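Side-chain contact in esterase D (Lactobacillus rhamnosus, PDB 3DKR), which probably hydrolyses carboxylic esters, with the catalytic triad of an alpha/beta hydrolase: residues 46-51 with 240-245. Sequence-based numbering, arbitrary orientation.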
loop_
_atom_site.group_PDB
_atom_site.type_symbol
_atom_site.label_atom_id
_atom_site.label_comp_id
_atom_site.label_asym_id
_atom_site.label_seq_id
_atom_site.Cartn_x
_atom_site.Cartn_y
_atom_site.Cartn_z
ATOM N N GLN A 46 17.293 -0.012 -0.381
ATOM C CA GLN A 46 18.457 0.127 -1.250
ATOM C C GLN A 46 19.769 0.076 -0.451
ATOM O O GLN A 46 20.734 -0.580 -0.878
ATOM C CB GLN A 46 18.382 1.431 -2.029
ATOM C CG GLN A 46 19.499 1.596 -3.049
ATOM C CD GLN A 46 19.421 2.911 -3.778
ATOM O OE1 GLN A 46 19.276 3.957 -3.145
ATOM N NE2 GLN A 46 19.546 2.876 -5.100
ATOM N N ARG A 47 19.809 0.747 0.699
ATOM C CA ARG A 47 21.034 0.753 1.523
ATOM C C ARG A 47 21.370 -0.649 2.010
ATOM O O ARG A 47 22.534 -0.945 2.298
ATOM C CB ARG A 47 20.943 1.703 2.713
ATOM C CG ARG A 47 20.768 3.161 2.343
ATOM C CD ARG A 47 21.037 4.057 3.545
ATOM N NE ARG A 47 20.066 3.882 4.626
ATOM C CZ ARG A 47 18.859 4.450 4.656
ATOM N NH1 ARG A 47 18.443 5.229 3.657
ATOM N NH2 ARG A 47 18.058 4.223 5.694
ATOM N N SER A 48 20.360 -1.516 2.124
ATOM C CA SER A 48 20.601 -2.913 2.546
ATOM C C SER A 48 20.728 -3.863 1.346
ATOM O O SER A 48 20.742 -5.099 1.522
ATOM C CB SER A 48 19.508 -3.391 3.509
ATOM O OG SER A 48 19.705 -2.870 4.823
ATOM N N GLY A 49 20.808 -3.295 0.141
ATOM C CA GLY A 49 21.124 -4.041 -1.067
ATOM C C GLY A 49 19.947 -4.677 -1.788
ATOM O O GLY A 49 20.128 -5.545 -2.639
ATOM N N TYR A 50 18.735 -4.241 -1.461
ATOM C CA TYR A 50 17.558 -4.767 -2.144
ATOM C C TYR A 50 17.227 -3.970 -3.401
ATOM O O TYR A 50 17.402 -2.751 -3.424
ATOM C CB TYR A 50 16.362 -4.710 -1.208
ATOM C CG TYR A 50 16.478 -5.641 -0.033
ATOM C CD1 TYR A 50 16.252 -7.000 -0.181
ATOM C CD2 TYR A 50 16.809 -5.165 1.222
ATOM C CE1 TYR A 50 16.366 -7.862 0.905
ATOM C CE2 TYR A 50 16.910 -6.009 2.316
ATOM C CZ TYR A 50 16.691 -7.357 2.148
ATOM O OH TYR A 50 16.797 -8.190 3.238
ATOM N N GLY A 51 16.727 -4.659 -4.431
ATOM C CA GLY A 51 16.098 -3.988 -5.571
ATOM C C GLY A 51 14.717 -3.543 -5.132
ATOM O O GLY A 51 14.106 -4.184 -4.271
ATOM N N ASP A 240 12.098 -3.337 10.953
ATOM C CA ASP A 240 11.222 -4.507 11.099
ATOM C C ASP A 240 11.036 -5.242 9.767
ATOM O O ASP A 240 11.068 -6.473 9.705
ATOM C CB ASP A 240 9.862 -4.090 11.658
ATOM C CG ASP A 240 9.942 -3.558 13.091
ATOM O OD1 ASP A 240 10.925 -3.903 13.813
ATOM O OD2 ASP A 240 9.020 -2.820 13.502
ATOM N N VAL A 241 10.834 -4.474 8.694
ATOM C CA VAL A 241 10.635 -5.064 7.360
ATOM C C VAL A 241 11.897 -5.788 6.876
ATOM O O VAL A 241 11.844 -6.893 6.315
ATOM C CB VAL A 241 10.217 -3.970 6.341
ATOM C CG1 VAL A 241 10.306 -4.498 4.892
ATOM C CG2 VAL A 241 8.812 -3.421 6.690
ATOM N N ILE A 242 13.038 -5.159 7.107
ATOM C CA ILE A 242 14.306 -5.756 6.719
ATOM C C ILE A 242 14.550 -7.030 7.526
ATOM O O ILE A 242 14.934 -8.045 6.959
ATOM C CB ILE A 242 15.438 -4.721 6.831
ATOM C CG1 ILE A 242 15.245 -3.652 5.752
ATOM C CG2 ILE A 242 16.798 -5.392 6.660
ATOM C CD1 ILE A 242 16.163 -2.445 5.871
ATOM N N ALA A 243 14.269 -6.995 8.826
ATOM C CA ALA A 243 14.386 -8.215 9.648
ATOM C C ALA A 243 13.497 -9.348 9.117
ATOM O O ALA A 243 13.900 -10.521 9.053
ATOM C CB ALA A 243 14.050 -7.916 11.084
ATOM N N PHE A 244 12.280 -8.988 8.720
ATOM C CA PHE A 244 11.313 -9.932 8.166
ATOM C C PHE A 244 11.843 -10.613 6.914
ATOM O O PHE A 244 11.756 -11.839 6.760
ATOM C CB PHE A 244 9.999 -9.182 7.896
ATOM C CG PHE A 244 8.965 -9.972 7.159
ATOM C CD1 PHE A 244 8.135 -10.879 7.830
ATOM C CD2 PHE A 244 8.764 -9.777 5.802
ATOM C CE1 PHE A 244 7.163 -11.577 7.147
ATOM C CE2 PHE A 244 7.790 -10.492 5.113
ATOM C CZ PHE A 244 6.991 -11.379 5.780
ATOM N N MET A 245 12.406 -9.808 6.010
ATOM C CA MET A 245 12.979 -10.338 4.790
ATOM C C MET A 245 14.211 -11.191 5.067
ATOM O O MET A 245 14.392 -12.244 4.462
ATOM C CB MET A 245 13.295 -9.195 3.834
ATOM C CG MET A 245 12.010 -8.606 3.281
ATOM S SD MET A 245 12.255 -7.598 1.812
ATOM C CE MET A 245 12.890 -6.266 2.693
HETATM O O HOH W 1 16.452 -10.869 2.588
#
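A Met-aromatic contact between Tyr-50 and Met-245 joins the turn between helix 39-47 and strand 51-54 to helix 234-246, the last helix of this alpha/beta hydrolase fold, well away from the predicted triad. The bend at chi3 (-76°) folds the methyl of Met-245 over the tyrosine ring. Met-245 CE sits 4.0 Å from the centroid of the Tyr-50 ring, 13° off the normal, a CH-pi contact. The sulfur is above the same face but farther off, with Met-245 SD 4.5 Å from that centroid. Ile-242 meets the ring differently, at its edge, where Ile-242 CG2 comes within 4.4 Å of Tyr-50 CE2; the longer branch of the isoleucine reaches Ser-48, with Ile-242 CD1 3.7 Å from Ser-48 OG. No direct hydrogen bond crosses the contact. Instead a water in the plane of the ring stands 2.8 Å from Tyr-50 OH and donates a weak bond to Met-245 O. Replacing Tyr-50 by an alanine would probably leave the Met-245 methyl without its aromatic face and the water without its phenolic partner. Gly-49, at positive phi, is the C' residue of a Schellman motif that ends helix 39-47, and Leu-45 of that helix touches Tyr-50, Ile-242 and Met-245 alike. Beyond the ring, the phenol oxygen also packs on the root of the methionine, Tyr-50 OH lying 3.7 Å from Met-245 CB.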